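Side-chain contacts in alpha-rhamnosidase (Dictyoglomus thermophilum, PDB 6I60), which probably hydrolyses terminal non-reducing alpha-L-rhamnose residues from alpha-L-rhamnosides, as an alpha-L-rhamnosidase of the glycoside hydrolases: residues N251-K256 against S298-E303; T631-H636 against T764-D769. All blocks are in the same frame, centred on the assembly; numbering follows the deposited sequence.

Contact 1: N251-K256 against S298-E303; sequences NGRYVK and SLYHGE
Leu299 and Tyr300 meet the turn at Gly252 and Arg253 with two different surfaces, one apolar and one polar. Leu299 points toward the turn. Its CD1 methyl lies against the backbone of Gly252, 3.6 Å from Gly252 C. Its CG is 3.7 Å from Gly252 CA, so the end of the leucine rests on bare main chain. Gly252 sits in a type II' turn from Asn251 to Tyr254, with positive phi, and offers its main-chain atoms to the leucine.

Arg253 crosses Leu299 at about a right angle. Its CG is 3.9 Å from Leu299 CD1. The chain of Arg253 then bends at chi2 (-107°), and this brings the guanidinium nearer to the other segment. The same methyl, Leu299 CD1, lies over one face of the guanidinium, offset toward its rim.

Tyr300 also crosses Arg253 nearly at a right angle. The guanidinium and ring planes are 67° apart, so the two groups do not stack. Instead the phenol oxygen approaches the guanidinium obliquely. Arg253 NH1 makes a weak hydrogen bond to Tyr300 OH, 3.3 Å long and bent to 133° at the hydrogen. The stronger partner of Tyr300 OH is Glu502 O, which helps fix the end of the ring. All four touching residues are buried.

Tyr258 packs on both Arg253 and Tyr300, while Tyr551 touches Arg253 and Met504 touches Tyr300. The contact joins the loop between strands 242-250 and 264-273 to the turn of the beta hairpin formed by strands 288-298 and 302-306. Strand 171-184 pairs with both 242-250 and 288-298, and its Tyr171 packs on Tyr300.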
loop_
_atom_site.group_PDB
_atom_site.type_symbol
_atom_site.label_atom_id
_atom_site.label_comp_id
_atom_site.label_asym_id
_atom_site.label_seq_id
_atom_site.Cartn_x
_atom_site.Cartn_y
_atom_site.Cartn_z
ATOM N N ASN A 251 -8.431 19.337 9.834
ATOM C CA ASN A 251 -9.333 19.253 8.688
ATOM C C ASN A 251 -9.077 17.992 7.870
ATOM O O ASN A 251 -9.944 17.117 7.767
ATOM C CB ASN A 251 -9.187 20.498 7.808
ATOM C CG ASN A 251 -9.303 21.788 8.594
ATOM O OD1 ASN A 251 -9.612 21.782 9.785
ATOM N ND2 ASN A 251 -9.049 22.903 7.927
ATOM N N GLY A 252 -7.891 17.888 7.276
ATOM C CA GLY A 252 -7.559 16.746 6.450
ATOM C C GLY A 252 -8.381 16.696 5.181
ATOM O O GLY A 252 -8.350 17.630 4.374
ATOM N N ARG A 253 -9.125 15.608 4.994
ATOM C CA ARG A 253 -9.988 15.451 3.834
ATOM C C ARG A 253 -11.450 15.749 4.132
ATOM O O ARG A 253 -12.246 15.865 3.193
ATOM C CB ARG A 253 -9.855 14.031 3.271
ATOM C CG ARG A 253 -8.572 13.807 2.491
ATOM C CD ARG A 253 -8.858 13.720 1.007
ATOM N NE ARG A 253 -7.663 13.437 0.218
ATOM C CZ ARG A 253 -6.885 14.369 -0.322
ATOM N NH1 ARG A 253 -7.174 15.653 -0.158
ATOM N NH2 ARG A 253 -5.820 14.019 -1.029
ATOM N N TYR A 254 -11.821 15.879 5.405
ATOM C CA TYR A 254 -13.184 16.247 5.792
ATOM C C TYR A 254 -13.323 17.760 5.651
ATOM O O TYR A 254 -13.305 18.518 6.623
ATOM C CB TYR A 254 -13.488 15.780 7.210
ATOM C CG TYR A 254 -14.963 15.641 7.521
ATOM C CD1 TYR A 254 -15.693 14.558 7.049
ATOM C CD2 TYR A 254 -15.623 16.589 8.295
ATOM C CE1 TYR A 254 -17.042 14.425 7.333
ATOM C CE2 TYR A 254 -16.972 16.466 8.584
ATOM C CZ TYR A 254 -17.676 15.381 8.101
ATOM O OH TYR A 254 -19.017 15.246 8.382
ATOM N N VAL A 255 -13.456 18.203 4.402
ATOM C CA VAL A 255 -13.540 19.619 4.078
ATOM C C VAL A 255 -14.741 19.847 3.172
ATOM O O VAL A 255 -15.264 18.924 2.544
ATOM C CB VAL A 255 -12.249 20.140 3.411
ATOM C CG1 VAL A 255 -11.201 20.470 4.465
ATOM C CG2 VAL A 255 -11.715 19.115 2.430
ATOM N N LYS A 256 -15.171 21.111 3.104
ATOM C CA LYS A 256 -16.403 21.443 2.393
ATOM C C LYS A 256 -16.271 21.249 0.888
ATOM O O LYS A 256 -17.276 21.013 0.208
ATOM C CB LYS A 256 -16.814 22.882 2.706
ATOM C CG LYS A 256 -18.011 22.995 3.637
ATOM C CD LYS A 256 -19.299 23.205 2.858
ATOM C CE LYS A 256 -19.755 24.653 2.922
ATOM N NZ LYS A 256 -20.863 24.928 1.964
ATOM N N SER A 298 -4.156 22.403 6.528
ATOM C CA SER A 298 -4.591 21.801 5.277
ATOM C C SER A 298 -3.519 20.839 4.795
ATOM O O SER A 298 -2.324 21.114 4.934
ATOM C CB SER A 298 -4.866 22.865 4.209
ATOM O OG SER A 298 -5.610 22.324 3.131
ATOM N N LEU A 299 -3.952 19.711 4.228
ATOM C CA LEU A 299 -2.999 18.738 3.703
ATOM C C LEU A 299 -2.205 19.304 2.534
ATOM O O LEU A 299 -1.040 18.940 2.343
ATOM C CB LEU A 299 -3.728 17.464 3.275
ATOM C CG LEU A 299 -4.463 16.689 4.368
ATOM C CD1 LEU A 299 -5.303 15.573 3.765
ATOM C CD2 LEU A 299 -3.477 16.134 5.380
ATOM N N TYR A 300 -2.811 20.193 1.742
ATOM C CA TYR A 300 -2.121 20.741 0.579
ATOM C C TYR A 300 -1.272 21.951 0.945
ATOM O O TYR A 300 -0.191 22.148 0.378
ATOM C CB TYR A 300 -3.126 21.135 -0.506
ATOM C CG TYR A 300 -3.845 19.981 -1.167
ATOM C CD1 TYR A 300 -5.019 20.194 -1.880
ATOM C CD2 TYR A 300 -3.355 18.685 -1.085
ATOM C CE1 TYR A 300 -5.686 19.150 -2.488
ATOM C CE2 TYR A 300 -4.015 17.632 -1.693
ATOM C CZ TYR A 300 -5.181 17.872 -2.392
ATOM O OH TYR A 300 -5.844 16.829 -2.996
ATOM N N HIS A 301 -1.743 22.772 1.885
ATOM C CA HIS A 301 -1.159 24.083 2.122
ATOM C C HIS A 301 -0.390 24.203 3.430
ATOM O O HIS A 301 0.277 25.222 3.639
ATOM C CB HIS A 301 -2.257 25.152 2.082
ATOM C CG HIS A 301 -3.146 25.051 0.882
ATOM N ND1 HIS A 301 -2.701 25.305 -0.397
ATOM C CD2 HIS A 301 -4.452 24.713 0.766
ATOM C CE1 HIS A 301 -3.696 25.134 -1.250
ATOM N NE2 HIS A 301 -4.769 24.775 -0.569
ATOM N N GLY A 302 -0.459 23.213 4.308
ATOM C CA GLY A 302 0.335 23.228 5.519
ATOM C C GLY A 302 -0.466 23.609 6.746
ATOM O O GLY A 302 -1.700 23.628 6.758
ATOM N N GLU A 303 0.275 23.924 7.808
ATOM C CA GLU A 303 -0.307 24.215 9.109
ATOM C C GLU A 303 0.414 25.402 9.730
ATOM O O GLU A 303 1.625 25.562 9.556
ATOM C CB GLU A 303 -0.230 22.985 10.034
ATOM C CG GLU A 303 -0.065 23.291 11.518
ATOM C CD GLU A 303 0.592 22.152 12.282
ATOM O OE1 GLU A 303 0.172 20.991 12.094
ATOM O OE2 GLU A 303 1.527 22.416 13.070
#

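Contact 2: T631-H636 against T764-D769; sequences TFYFYH and TRYIFD
Tyr766 reaches across from helix 761-773 and meets two neighbouring aromatic residues of helix 626-648. The tight part is at the ring ends. Phe632 turns its edge to the face of Tyr766 in a T-shaped pair, with centroids 5.0 Å apart and planes at 66°. Its CZ lies over the tyrosine ring toward the rim, and its CE1 is 3.6 Å from Tyr766 CE2. With CG anti to the backbone N (chi1 166°), Phe632 extends to meet a ring coming from the opposite direction. Tyr633 OH comes to the edge of the Tyr766 ring, in its plane, and hydrogen-bonds Tyr766 OH at 2.7 Å. Either hydroxyl may be the donor. Arg765 CD lies over the opposite face of Tyr766, toward its rim.

The helices themselves stand apart, with Phe632 CA 11.8 Å from Tyr766 CA, and meet through these ring ends. The loose side is toward His636, which is partly exposed. His636 CD2 stays 4.8 Å from Tyr766 OH. Gln511 touches both Tyr633 and Tyr766, and Leu726 packs on Phe632. Both helices belong to the six-hairpin glycosidase domain, whose fold in this family is an (alpha/alpha)6 barrel, and the aromatic ends join two of its helices.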
loop_
_atom_site.group_PDB
_atom_site.type_symbol
_atom_site.label_atom_id
_atom_site.label_comp_id
_atom_site.label_asym_id
_atom_site.label_seq_id
_atom_site.Cartn_x
_atom_site.Cartn_y
_atom_site.Cartn_z
ATOM N N THR A 631 -10.369 -2.453 -24.740
ATOM C CA THR A 631 -10.799 -3.819 -25.011
ATOM C C THR A 631 -9.834 -4.830 -24.411
ATOM O O THR A 631 -10.246 -5.934 -24.038
ATOM C CB THR A 631 -10.943 -4.031 -26.518
ATOM O OG1 THR A 631 -11.624 -2.907 -27.092
ATOM C CG2 THR A 631 -11.735 -5.289 -26.809
ATOM N N PHE A 632 -8.551 -4.470 -24.308
ATOM C CA PHE A 632 -7.583 -5.330 -23.635
ATOM C C PHE A 632 -7.999 -5.599 -22.195
ATOM O O PHE A 632 -7.900 -6.733 -21.712
ATOM C CB PHE A 632 -6.195 -4.684 -23.693
ATOM C CG PHE A 632 -5.185 -5.304 -22.763
ATOM C CD1 PHE A 632 -4.967 -4.775 -21.499
ATOM C CD2 PHE A 632 -4.432 -6.397 -23.163
ATOM C CE1 PHE A 632 -4.032 -5.338 -20.648
ATOM C CE2 PHE A 632 -3.492 -6.959 -22.316
ATOM C CZ PHE A 632 -3.293 -6.429 -21.057
ATOM N N TYR A 633 -8.478 -4.568 -21.497
ATOM C CA TYR A 633 -8.895 -4.733 -20.112
ATOM C C TYR A 633 -10.313 -5.272 -19.989
ATOM O O TYR A 633 -10.668 -5.805 -18.932
ATOM C CB TYR A 633 -8.761 -3.404 -19.364
ATOM C CG TYR A 633 -7.366 -3.173 -18.824
ATOM C CD1 TYR A 633 -6.907 -3.873 -17.716
ATOM C CD2 TYR A 633 -6.502 -2.272 -19.434
ATOM C CE1 TYR A 633 -5.630 -3.676 -17.221
ATOM C CE2 TYR A 633 -5.222 -2.064 -18.945
ATOM C CZ TYR A 633 -4.792 -2.771 -17.838
ATOM O OH TYR A 633 -3.521 -2.577 -17.343
ATOM N N PHE A 634 -11.128 -5.151 -21.039
ATOM C CA PHE A 634 -12.426 -5.817 -21.039
ATOM C C PHE A 634 -12.251 -7.329 -21.092
ATOM O O PHE A 634 -12.896 -8.067 -20.338
ATOM C CB PHE A 634 -13.270 -5.329 -22.216
ATOM C CG PHE A 634 -14.666 -5.882 -22.232
ATOM C CD1 PHE A 634 -15.357 -6.092 -21.050
ATOM C CD2 PHE A 634 -15.288 -6.192 -23.430
ATOM C CE1 PHE A 634 -16.642 -6.601 -21.062
ATOM C CE2 PHE A 634 -16.574 -6.700 -23.451
ATOM C CZ PHE A 634 -17.252 -6.905 -22.265
ATOM N N TYR A 635 -11.376 -7.807 -21.977
ATOM C CA TYR A 635 -11.040 -9.226 -21.995
ATOM C C TYR A 635 -10.345 -9.634 -20.702
ATOM O O TYR A 635 -10.581 -10.728 -20.177
ATOM C CB TYR A 635 -10.165 -9.536 -23.210
ATOM C CG TYR A 635 -9.652 -10.958 -23.277
ATOM C CD1 TYR A 635 -10.390 -11.953 -23.898
ATOM C CD2 TYR A 635 -8.422 -11.300 -22.731
ATOM C CE1 TYR A 635 -9.922 -13.252 -23.965
ATOM C CE2 TYR A 635 -7.948 -12.597 -22.790
ATOM C CZ TYR A 635 -8.702 -13.567 -23.413
ATOM O OH TYR A 635 -8.241 -14.861 -23.480
ATOM N N HIS A 636 -9.487 -8.758 -20.171
ATOM C CA HIS A 636 -8.788 -9.059 -18.926
ATOM C C HIS A 636 -9.764 -9.223 -17.768
ATOM O O HIS A 636 -9.645 -10.163 -16.972
ATOM C CB HIS A 636 -7.769 -7.958 -18.625
ATOM C CG HIS A 636 -6.942 -8.209 -17.402
ATOM N ND1 HIS A 636 -7.415 -7.988 -16.126
ATOM C CD2 HIS A 636 -5.669 -8.648 -17.261
ATOM C CE1 HIS A 636 -6.472 -8.290 -15.251
ATOM N NE2 HIS A 636 -5.402 -8.692 -15.914
ATOM N N THR A 764 4.008 -0.415 -20.300
ATOM C CA THR A 764 5.285 -0.648 -19.631
ATOM C C THR A 764 5.176 -1.767 -18.606
ATOM O O THR A 764 6.153 -2.484 -18.362
ATOM C CB THR A 764 5.781 0.633 -18.958
ATOM O OG1 THR A 764 5.667 1.730 -19.871
ATOM C CG2 THR A 764 7.234 0.488 -18.534
ATOM N N ARG A 765 3.995 -1.935 -18.006
ATOM C CA ARG A 765 3.781 -3.003 -17.038
ATOM C C ARG A 765 3.811 -4.387 -17.680
ATOM O O ARG A 765 4.074 -5.375 -16.984
ATOM C CB ARG A 765 2.448 -2.781 -16.317
ATOM C CG ARG A 765 2.213 -3.683 -15.115
ATOM C CD ARG A 765 1.013 -4.587 -15.339
ATOM N NE ARG A 765 0.911 -5.639 -14.332
ATOM C CZ ARG A 765 1.508 -6.823 -14.423
ATOM N NH1 ARG A 765 2.260 -7.109 -15.478
ATOM N NH2 ARG A 765 1.354 -7.720 -13.460
ATOM N N TYR A 766 3.566 -4.484 -18.990
ATOM C CA TYR A 766 3.496 -5.772 -19.665
ATOM C C TYR A 766 4.641 -6.035 -20.633
ATOM O O TYR A 766 4.858 -7.195 -20.995
ATOM C CB TYR A 766 2.175 -5.901 -20.440
ATOM C CG TYR A 766 0.929 -5.679 -19.612
ATOM C CD1 TYR A 766 0.524 -6.611 -18.665
ATOM C CD2 TYR A 766 0.151 -4.541 -19.785
ATOM C CE1 TYR A 766 -0.619 -6.414 -17.909
ATOM C CE2 TYR A 766 -0.994 -4.335 -19.034
ATOM C CZ TYR A 766 -1.374 -5.273 -18.098
ATOM O OH TYR A 766 -2.510 -5.072 -17.348
ATOM N N ILE A 767 5.373 -5.003 -21.058
ATOM C CA ILE A 767 6.334 -5.179 -22.143
ATOM C C ILE A 767 7.502 -6.058 -21.707
ATOM O O ILE A 767 7.987 -6.890 -22.481
ATOM C CB ILE A 767 6.815 -3.811 -22.663
ATOM C CG1 ILE A 767 7.829 -3.996 -23.794
ATOM C CG2 ILE A 767 7.405 -2.980 -21.536
ATOM C CD1 ILE A 767 7.759 -2.924 -24.858
ATOM N N PHE A 768 7.967 -5.903 -20.464
ATOM C CA PHE A 768 9.118 -6.683 -20.019
ATOM C C PHE A 768 8.771 -8.160 -19.893
ATOM O O PHE A 768 9.590 -9.026 -20.225
ATOM C CB PHE A 768 9.641 -6.138 -18.691
ATOM C CG PHE A 768 10.206 -4.755 -18.789
ATOM C CD1 PHE A 768 11.486 -4.550 -19.269
ATOM C CD2 PHE A 768 9.453 -3.659 -18.409
ATOM C CE1 PHE A 768 12.008 -3.275 -19.366
ATOM C CE2 PHE A 768 9.969 -2.382 -18.502
ATOM C CZ PHE A 768 11.248 -2.190 -18.981
ATOM N N ASP A 769 7.562 -8.468 -19.418
ATOM C CA ASP A 769 7.146 -9.861 -19.301
ATOM C C ASP A 769 6.879 -10.489 -20.664
ATOM O O ASP A 769 7.079 -11.696 -20.836
ATOM C CB ASP A 769 5.905 -9.964 -18.415
ATOM C CG ASP A 769 6.213 -9.719 -16.949
ATOM O OD1 ASP A 769 7.217 -10.269 -16.450
ATOM O OD2 ASP A 769 5.448 -8.980 -16.293
#

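From the N terminus, the chain first closes contact 1. Its loop is short, with 41 residues between the segments, and contains strands but no helix. It ties together two connections within the range of the alpha-L-rhamnosidase N-terminal domain. The chain then passes through the concanavalin-like range and enters the six-hairpin glycosidase domain. There contact 2 closes a longer loop of 127 intervening residues, largely helical where ordered, and ties helix 626-648 to helix 761-773. The two loops follow in series and neither nest nor cross. The centres of contact 1 and contact 2 are about 37 Å apart. Their nearest atoms are about 23 Å apart, so the contacts do not touch.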